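Local coordinates for VMB-1 (Vibrio alginolyticus, PDB 6JV4), which probably hydrolyses beta-lactam antibiotics to substituted beta-amino acids, as a zinc-dependent metallo-beta-lactamase of subclass B1 that confers resistance, at residues Lys100-Ser105 against Ser119-Ser124; Val150-Asn155 against Tyr195-Leu200; Thr9-Leu14 against Pro55-Gly60. All coordinates share one frame; numbering follows the deposited sequence.

Contact 1 of 3, residues Lys100-Ser105 against Ser119-Ser124; sequences KTYATS and SSDEIS
T101 and S120 trade hydrogen bonds at the start of this strand pair, each side chain serving the other's backbone: T101 N donates to S120 OG at 2.9 Å, and S120 N donates to T101 OG1 at 2.8 Å. With chi1 of T101 at 55°, OG1 sits between its own N and carbonyl carbon, a position from which it also bonds N95 of helix 91-96. S120 OG in turn donates a hydrogen bond to D121 OD1 (2.6 Å), meeting the anti lone pair of that oxygen. Beyond this exchange the backbones take over as a parallel ladder: D121 N to T101 O, A103 N to D121 O, I123 N to A103 O (2.8 Å), and S105 N to I123 O. D121 O is gripped twice, by A103 N and, from well above its carbonyl plane, by S119 OG at 2.7 Å. On the face carrying Y102, D121 and I123, D121 CB makes a CH-pi contact with the Y102 ring, 3.7 Å from its centroid, while K100 NZ lies at a long salt-bridge distance from D121 OD2. E122 OE1 bonds N108 and shares a water with S105 O. Helix 105-113, entered at T104, whose OG1 caps T107 N, links the two strands, and 121-123 closes that edge of the seven-stranded sheet: a beta-alpha-beta unit of the metallo-beta-lactamase fold.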
loop_
_atom_site.group_PDB
_atom_site.type_symbol
_atom_site.label_atom_id
_atom_site.label_comp_id
_atom_site.label_asym_id
_atom_site.label_seq_id
_atom_site.Cartn_x
_atom_site.Cartn_y
_atom_site.Cartn_z
ATOM N N LYS A 100 -16.499 -0.236 2.966
ATOM C CA LYS A 100 -16.295 0.098 1.538
ATOM C C LYS A 100 -14.828 -0.195 1.188
ATOM O O LYS A 100 -13.953 0.093 2.010
ATOM C CB LYS A 100 -16.573 1.563 1.203
ATOM C CG LYS A 100 -17.991 2.047 1.491
ATOM C CD LYS A 100 -18.354 3.331 0.761
ATOM C CE LYS A 100 -19.850 3.612 0.824
ATOM N NZ LYS A 100 -20.402 3.828 -0.533
ATOM N N THR A 101 -14.630 -0.843 0.065
ATOM C CA THR A 101 -13.288 -1.124 -0.481
ATOM C C THR A 101 -13.122 -0.346 -1.760
ATOM O O THR A 101 -13.995 -0.383 -2.638
ATOM C CB THR A 101 -13.050 -2.622 -0.644
ATOM O OG1 THR A 101 -14.095 -3.185 -1.446
ATOM C CG2 THR A 101 -12.968 -3.345 0.678
ATOM N N TYR A 102 -11.962 0.274 -1.913
ATOM C CA TYR A 102 -11.666 1.077 -3.105
ATOM C C TYR A 102 -10.472 0.488 -3.835
ATOM O O TYR A 102 -9.513 0.101 -3.181
ATOM C CB TYR A 102 -11.287 2.497 -2.715
ATOM C CG TYR A 102 -12.460 3.343 -2.291
ATOM C CD1 TYR A 102 -13.104 4.162 -3.206
ATOM C CD2 TYR A 102 -12.973 3.234 -1.027
ATOM C CE1 TYR A 102 -14.213 4.910 -2.834
ATOM C CE2 TYR A 102 -14.076 3.979 -0.634
ATOM C CZ TYR A 102 -14.676 4.834 -1.540
ATOM O OH TYR A 102 -15.736 5.569 -1.115
ATOM N N ALA A 103 -10.586 0.385 -5.147
ATOM C CA ALA A 103 -9.491 -0.085 -6.017
ATOM C C ALA A 103 -9.647 0.623 -7.339
ATOM O O ALA A 103 -10.806 0.928 -7.721
ATOM C CB ALA A 103 -9.501 -1.588 -6.181
ATOM N N THR A 104 -8.556 0.804 -8.067
ATOM C CA THR A 104 -8.674 1.367 -9.412
ATOM C C THR A 104 -9.299 0.341 -10.359
ATOM O O THR A 104 -9.336 -0.881 -10.080
ATOM C CB THR A 104 -7.356 1.864 -10.006
ATOM O OG1 THR A 104 -6.597 0.699 -10.348
ATOM C CG2 THR A 104 -6.574 2.772 -9.085
ATOM N N SER A 105 -9.759 0.861 -11.493
ATOM C CA SER A 105 -10.257 0.045 -12.628
ATOM C C SER A 105 -9.206 -0.978 -13.053
ATOM O O SER A 105 -9.580 -2.103 -13.473
ATOM C CB SER A 105 -10.684 0.944 -13.783
ATOM O OG SER A 105 -9.633 1.782 -14.237
ATOM N N SER A 119 -13.328 -4.785 -5.654
ATOM C CA SER A 119 -13.683 -3.756 -4.648
ATOM C C SER A 119 -15.155 -3.378 -4.807
ATOM O O SER A 119 -15.749 -3.538 -5.913
ATOM C CB SER A 119 -12.775 -2.555 -4.793
ATOM O OG SER A 119 -13.111 -1.794 -5.943
ATOM N N SER A 120 -15.718 -2.817 -3.751
ATOM C CA SER A 120 -17.115 -2.307 -3.790
ATOM C C SER A 120 -17.172 -1.017 -4.616
ATOM O O SER A 120 -18.202 -0.700 -5.223
ATOM C CB SER A 120 -17.644 -2.143 -2.397
ATOM O OG SER A 120 -16.987 -1.115 -1.657
ATOM N N ASP A 121 -16.126 -0.199 -4.546
ATOM C CA ASP A 121 -16.072 1.154 -5.104
ATOM C C ASP A 121 -14.845 1.255 -6.021
ATOM O O ASP A 121 -13.780 0.781 -5.608
ATOM C CB ASP A 121 -16.016 2.181 -3.976
ATOM C CG ASP A 121 -17.356 2.210 -3.243
ATOM O OD1 ASP A 121 -17.621 1.305 -2.476
ATOM O OD2 ASP A 121 -18.154 3.056 -3.595
ATOM N N GLU A 122 -15.050 1.726 -7.254
ATOM C CA GLU A 122 -13.955 1.728 -8.255
ATOM C C GLU A 122 -13.424 3.139 -8.427
ATOM O O GLU A 122 -14.228 4.106 -8.631
ATOM C CB GLU A 122 -14.430 1.139 -9.578
ATOM C CG GLU A 122 -13.312 0.952 -10.576
ATOM C CD GLU A 122 -13.668 -0.079 -11.652
ATOM O OE1 GLU A 122 -13.434 -1.285 -11.457
ATOM O OE2 GLU A 122 -14.220 0.353 -12.672
ATOM N N ILE A 123 -12.113 3.284 -8.378
ATOM C CA ILE A 123 -11.473 4.578 -8.686
ATOM C C ILE A 123 -11.274 4.640 -10.192
ATOM O O ILE A 123 -10.584 3.758 -10.740
ATOM C CB ILE A 123 -10.164 4.699 -7.908
ATOM C CG1 ILE A 123 -10.439 4.698 -6.419
ATOM C CG2 ILE A 123 -9.334 5.878 -8.379
ATOM C CD1 ILE A 123 -9.168 4.510 -5.573
ATOM N N SER A 124 -11.819 5.669 -10.837
ATOM C CA SER A 124 -11.828 5.722 -12.312
ATOM C C SER A 124 -11.044 6.943 -12.798
ATOM O O SER A 124 -11.311 7.453 -13.903
ATOM C CB SER A 124 -13.267 5.687 -12.810
ATOM O OG SER A 124 -13.978 6.746 -12.209
HETATM O O HOH W 1 -12.155 -2.785 -13.980
#

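Contact 2 of 3, residues Val150-Asn155 against Tyr195-Leu200; sequences VVWLPN and YPDAKL
A first torsion of 177° on W152, with CG anti to the backbone N, and one of -51° on Y195, with CG anti to the carbonyl carbon, carry the two aromatic side chains past each other in opposite directions until they overlap. The pair joins strand 150-153 of the five-stranded sheet of the metallo-beta-lactamase fold to the turn that follows helix 184-194 and leads into strand 200-203 of the same sheet. Y195 lays one flank of its ring, CD1 and CE1, over a face of the indole. Y195 CD1 stands 3.4 Å above the indole plane, over its centre, and Y195 CE1 comes within 3.3 Å of W152 CG. The planes are inclined at 37°, so the contact is neither a parallel stack nor an edge-to-face pair. P154 CA lies 3.5 Å above the opposite face of the indole, toward its rim. Toward the start of the strand, V150 CG2 adds an apolar contact to Y195 CE2, and F138 and L159 from the neighbouring strands also touch Y195.

No hydrogen bond crosses between the two segments; the turn is held from within. A198 N bonds Y195 O at 3.1 Å, closing a type I beta turn that presents D197 and A198 to the six-membered end of the indole. The D197 carboxylate approaches W152 CZ2 obliquely, while A198 CA comes to the indole edge, 3.7 Å from W152 CH2.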
loop_
_atom_site.group_PDB
_atom_site.type_symbol
_atom_site.label_atom_id
_atom_site.label_comp_id
_atom_site.label_asym_id
_atom_site.label_seq_id
_atom_site.Cartn_x
_atom_site.Cartn_y
_atom_site.Cartn_z
ATOM N N VAL A 150 0.036 4.877 -5.360
ATOM C CA VAL A 150 0.589 5.378 -4.095
ATOM C C VAL A 150 -0.487 6.240 -3.433
ATOM O O VAL A 150 -1.434 6.690 -4.109
ATOM C CB VAL A 150 1.902 6.145 -4.326
ATOM C CG1 VAL A 150 2.956 5.249 -4.976
ATOM C CG2 VAL A 150 1.682 7.439 -5.103
ATOM N N VAL A 151 -0.291 6.473 -2.152
ATOM C CA VAL A 151 -1.274 7.263 -1.381
ATOM C C VAL A 151 -0.501 8.308 -0.606
ATOM O O VAL A 151 0.421 7.945 0.126
ATOM C CB VAL A 151 -2.140 6.393 -0.475
ATOM C CG1 VAL A 151 -3.224 7.255 0.176
ATOM C CG2 VAL A 151 -2.737 5.221 -1.248
ATOM N N TRP A 152 -0.877 9.565 -0.792
ATOM C CA TRP A 152 -0.251 10.732 -0.146
ATOM C C TRP A 152 -1.093 11.260 0.991
ATOM O O TRP A 152 -2.279 11.394 0.796
ATOM C CB TRP A 152 -0.076 11.822 -1.199
ATOM C CG TRP A 152 0.479 13.137 -0.730
ATOM C CD1 TRP A 152 -0.139 14.338 -0.922
ATOM C CD2 TRP A 152 1.767 13.438 -0.156
ATOM N NE1 TRP A 152 0.661 15.366 -0.484
ATOM C CE2 TRP A 152 1.829 14.840 0.011
ATOM C CE3 TRP A 152 2.882 12.683 0.240
ATOM C CZ2 TRP A 152 2.979 15.485 0.471
ATOM C CZ3 TRP A 152 3.991 13.312 0.752
ATOM C CH2 TRP A 152 4.053 14.711 0.862
ATOM N N LEU A 153 -0.474 11.507 2.142
ATOM C CA LEU A 153 -1.158 12.060 3.330
ATOM C C LEU A 153 -0.596 13.470 3.492
ATOM O O LEU A 153 0.484 13.639 4.038
ATOM C CB LEU A 153 -0.862 11.180 4.541
ATOM C CG LEU A 153 -1.189 9.700 4.390
ATOM C CD1 LEU A 153 -0.954 8.943 5.708
ATOM C CD2 LEU A 153 -2.572 9.475 3.879
ATOM N N PRO A 154 -1.263 14.489 2.904
ATOM C CA PRO A 154 -0.686 15.818 2.811
ATOM C C PRO A 154 -0.449 16.454 4.185
ATOM O O PRO A 154 0.491 17.264 4.301
ATOM C CB PRO A 154 -1.743 16.582 1.969
ATOM C CG PRO A 154 -3.031 15.830 2.156
ATOM C CD PRO A 154 -2.526 14.391 2.150
ATOM N N ASN A 155 -1.278 16.157 5.188
ATOM C CA ASN A 155 -1.111 16.817 6.514
ATOM C C ASN A 155 0.210 16.400 7.155
ATOM O O ASN A 155 0.841 17.261 7.808
ATOM C CB ASN A 155 -2.316 16.584 7.422
ATOM C CG ASN A 155 -3.568 17.127 6.779
ATOM O OD1 ASN A 155 -3.564 18.272 6.343
ATOM N ND2 ASN A 155 -4.615 16.340 6.677
ATOM N N TYR A 195 6.034 14.751 -5.300
ATOM C CA TYR A 195 6.153 14.778 -3.830
ATOM C C TYR A 195 7.588 15.092 -3.420
ATOM O O TYR A 195 8.186 14.370 -2.612
ATOM C CB TYR A 195 5.673 13.463 -3.220
ATOM C CG TYR A 195 4.314 13.027 -3.683
ATOM C CD1 TYR A 195 3.165 13.669 -3.275
ATOM C CD2 TYR A 195 4.189 11.929 -4.508
ATOM C CE1 TYR A 195 1.920 13.277 -3.736
ATOM C CE2 TYR A 195 2.955 11.503 -4.934
ATOM C CZ TYR A 195 1.815 12.167 -4.544
ATOM O OH TYR A 195 0.571 11.797 -4.940
ATOM N N PRO A 196 8.124 16.278 -3.812
ATOM C CA PRO A 196 9.446 16.693 -3.331
ATOM C C PRO A 196 9.447 16.970 -1.827
ATOM O O PRO A 196 10.523 17.003 -1.239
ATOM C CB PRO A 196 9.676 17.994 -4.138
ATOM C CG PRO A 196 8.325 18.539 -4.338
ATOM C CD PRO A 196 7.513 17.291 -4.688
ATOM N N ASP A 197 8.257 17.187 -1.249
ATOM C CA ASP A 197 8.032 17.524 0.168
ATOM C C ASP A 197 7.763 16.274 1.006
ATOM O O ASP A 197 7.421 16.417 2.171
ATOM C CB ASP A 197 6.899 18.532 0.295
ATOM C CG ASP A 197 5.578 18.202 -0.386
ATOM O OD1 ASP A 197 5.536 17.372 -1.338
ATOM O OD2 ASP A 197 4.596 18.825 0.004
ATOM N N ALA A 198 7.848 15.059 0.438
ATOM C CA ALA A 198 7.667 13.832 1.243
ATOM C C ALA A 198 8.676 13.803 2.403
ATOM O O ALA A 198 9.884 13.938 2.158
ATOM C CB ALA A 198 7.784 12.610 0.363
ATOM N N LYS A 199 8.180 13.544 3.595
ATOM C CA LYS A 199 9.044 13.428 4.793
ATOM C C LYS A 199 9.283 11.973 5.141
ATOM O O LYS A 199 10.375 11.674 5.645
ATOM C CB LYS A 199 8.439 14.208 5.950
ATOM C CG LYS A 199 8.437 15.705 5.672
ATOM C CD LYS A 199 9.834 16.304 5.424
ATOM C CE LYS A 199 9.825 17.826 5.340
ATOM N NZ LYS A 199 9.320 18.294 4.027
ATOM N N LEU A 200 8.292 11.121 4.932
ATOM C CA LEU A 200 8.386 9.688 5.286
ATOM C C LEU A 200 7.822 8.953 4.088
ATOM O O LEU A 200 6.797 9.398 3.581
ATOM C CB LEU A 200 7.538 9.416 6.522
ATOM C CG LEU A 200 7.668 8.026 7.150
ATOM C CD1 LEU A 200 9.070 7.773 7.665
ATOM C CD2 LEU A 200 6.673 7.932 8.292
#

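Contact 3 of 3, residues Thr9-Leu14 against Pro55-Gly60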
loop_
_atom_site.group_PDB
_atom_site.type_symbol
_atom_site.label_atom_id
_atom_site.label_comp_id
_atom_site.label_asym_id
_atom_site.label_seq_id
_atom_site.Cartn_x
_atom_site.Cartn_y
_atom_site.Cartn_z
ATOM N N THR A 9 0.298 -9.046 18.184
ATOM C CA THR A 9 -0.069 -10.482 18.184
ATOM C C THR A 9 0.987 -11.262 17.401
ATOM O O THR A 9 1.943 -10.681 16.966
ATOM C CB THR A 9 -1.457 -10.704 17.610
ATOM O OG1 THR A 9 -1.322 -10.527 16.211
ATOM C CG2 THR A 9 -2.526 -9.782 18.173
ATOM N N LYS A 10 0.786 -12.550 17.189
ATOM C CA LYS A 10 1.705 -13.335 16.335
ATOM C C LYS A 10 1.459 -12.983 14.877
ATOM O O LYS A 10 2.340 -13.291 14.058
ATOM C CB LYS A 10 1.474 -14.843 16.470
ATOM C CG LYS A 10 1.759 -15.392 17.864
ATOM C CD LYS A 10 3.123 -15.018 18.349
ATOM C CE LYS A 10 3.584 -15.871 19.511
ATOM N NZ LYS A 10 4.477 -15.061 20.364
ATOM N N GLU A 11 0.357 -12.301 14.567
ATOM C CA GLU A 11 -0.003 -12.024 13.148
ATOM C C GLU A 11 0.111 -10.526 12.843
ATOM O O GLU A 11 0.186 -10.215 11.651
ATOM C CB GLU A 11 -1.422 -12.474 12.812
ATOM C CG GLU A 11 -1.649 -13.979 12.937
ATOM C CD GLU A 11 -1.724 -14.513 14.362
ATOM O OE1 GLU A 11 -2.224 -13.814 15.233
ATOM O OE2 GLU A 11 -1.260 -15.689 14.583
ATOM N N LEU A 12 0.055 -9.645 13.835
ATOM C CA LEU A 12 -0.095 -8.188 13.553
ATOM C C LEU A 12 0.709 -7.375 14.552
ATOM O O LEU A 12 0.607 -7.644 15.764
ATOM C CB LEU A 12 -1.578 -7.824 13.651
ATOM C CG LEU A 12 -1.920 -6.339 13.461
ATOM C CD1 LEU A 12 -1.657 -5.935 12.041
ATOM C CD2 LEU A 12 -3.376 -6.088 13.780
ATOM N N LYS A 13 1.405 -6.348 14.084
ATOM C CA LYS A 13 1.976 -5.288 14.928
ATOM C C LYS A 13 1.492 -3.931 14.411
ATOM O O LYS A 13 1.126 -3.800 13.213
ATOM C CB LYS A 13 3.499 -5.306 14.903
ATOM C CG LYS A 13 4.127 -6.408 15.736
ATOM C CD LYS A 13 5.635 -6.300 15.735
ATOM C CE LYS A 13 6.290 -7.395 16.525
ATOM N NZ LYS A 13 7.719 -7.074 16.701
ATOM N N LEU A 14 1.499 -2.935 15.282
ATOM C CA LEU A 14 1.111 -1.550 14.929
ATOM C C LEU A 14 2.200 -0.616 15.407
ATOM O O LEU A 14 2.749 -0.835 16.510
ATOM C CB LEU A 14 -0.222 -1.197 15.581
ATOM C CG LEU A 14 -1.446 -1.752 14.881
ATOM C CD1 LEU A 14 -2.612 -1.818 15.843
ATOM C CD2 LEU A 14 -1.787 -0.912 13.657
ATOM N N PRO A 55 -3.773 -6.080 6.198
ATOM C CA PRO A 55 -2.762 -6.989 6.708
ATOM C C PRO A 55 -2.726 -8.291 5.888
ATOM O O PRO A 55 -3.716 -8.660 5.258
ATOM C CB PRO A 55 -3.240 -7.268 8.137
ATOM C CG PRO A 55 -3.918 -5.980 8.501
ATOM C CD PRO A 55 -4.714 -5.636 7.258
ATOM N N TRP A 56 -1.562 -8.919 5.857
ATOM C CA TRP A 56 -1.298 -10.065 4.937
ATOM C C TRP A 56 -2.016 -11.351 5.360
ATOM O O TRP A 56 -2.178 -12.227 4.518
ATOM C CB TRP A 56 0.207 -10.237 4.846
ATOM C CG TRP A 56 0.704 -10.806 3.572
ATOM C CD1 TRP A 56 0.032 -11.415 2.559
ATOM C CD2 TRP A 56 2.084 -10.779 3.188
ATOM N NE1 TRP A 56 0.908 -11.752 1.558
ATOM C CE2 TRP A 56 2.164 -11.377 1.927
ATOM C CE3 TRP A 56 3.231 -10.302 3.815
ATOM C CZ2 TRP A 56 3.374 -11.503 1.257
ATOM C CZ3 TRP A 56 4.433 -10.449 3.152
ATOM C CH2 TRP A 56 4.475 -11.005 1.889
ATOM N N THR A 57 -2.627 -11.403 6.522
ATOM C CA THR A 57 -3.398 -12.569 6.973
ATOM C C THR A 57 -4.776 -12.095 7.405
ATOM O O THR A 57 -4.935 -10.954 7.896
ATOM C CB THR A 57 -2.733 -13.400 8.082
ATOM O OG1 THR A 57 -2.907 -12.740 9.313
ATOM C CG2 THR A 57 -1.267 -13.694 7.853
ATOM N N THR A 58 -5.757 -12.952 7.190
ATOM C CA THR A 58 -7.150 -12.676 7.611
ATOM C C THR A 58 -7.185 -12.537 9.138
ATOM O O THR A 58 -7.909 -11.633 9.619
ATOM C CB THR A 58 -8.099 -13.754 7.058
ATOM O OG1 THR A 58 -7.965 -13.767 5.634
ATOM C CG2 THR A 58 -9.541 -13.455 7.378
ATOM N N GLN A 59 -6.415 -13.339 9.889
ATOM C CA GLN A 59 -6.408 -13.189 11.364
ATOM C C GLN A 59 -5.914 -11.769 11.698
ATOM O O GLN A 59 -6.502 -11.104 12.551
ATOM C CB GLN A 59 -5.632 -14.330 12.020
ATOM C CG GLN A 59 -6.309 -15.690 11.821
ATOM C CD GLN A 59 -7.704 -15.744 12.428
ATOM O OE1 GLN A 59 -7.925 -15.281 13.556
ATOM N NE2 GLN A 59 -8.670 -16.276 11.682
ATOM N N GLY A 60 -4.866 -11.304 11.033
ATOM C CA GLY A 60 -4.345 -9.947 11.293
ATOM C C GLY A 60 -5.385 -8.894 10.943
ATOM O O GLY A 60 -5.476 -7.920 11.696
#
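The first turn of helix 58-70 and the N-terminal lead into strand 13-16 meet here, with E11 and L12 packed against the capped helix start. T57 is the N-cap: its OG1, between its own backbone N and carbonyl carbon at chi1 78°, accepts from G60 N at 3.0 Å. E11 comes up against this cap with its aliphatic part, CB lying 3.8 Å from T57 OG1 and 4.0 Å from G60 N. E11 CG meets Q59 CB at 4.1 Å, the two side chains running side by side in the same direction while their carboxylate and amide planes stand nearly perpendicular. Beyond CG the E11 chain bends, and its OE1 is bonded by Q63 of the same helix.

In the seven-stranded sheet of the metallo-beta-lactamase fold, strand 13-16 is an outer strand, and the loop before it is shaped by an ST turn and ST motif: T9 OG1 takes both E11 N and L12 N, each at 2.9 Å, and bonds Q63 as well. The turn sets L12 facing the helix. L12 CD2 comes to 3.5 Å from G60 O, a close approach alongside a residue that has no side chain, and L12 CD1 rests on P55 CG at 4.2 Å. Q63 and L64, further along the helix, also touch L12, and P55 lies against T61 and H24.

How the contacts relate
Along the chain the contacts follow in series: contact 3 closes first, then contact 1, then contact 2. Contacts 3 and 1 reach the same seven-stranded sheet at its two margins, strand 13-16 and strand 121-123, with centres about 23 Å apart. Contact 2 belongs to the five-stranded sheet; its centre lies about 22 Å from that of contact 1 and about 26 Å from that of contact 3, which is on the opposite side of the chain's centre. None touches another. Each has a side chain about 13 Å from a bound zinc, so all three are joints of the surrounding scaffold, and none supplies a zinc ligand.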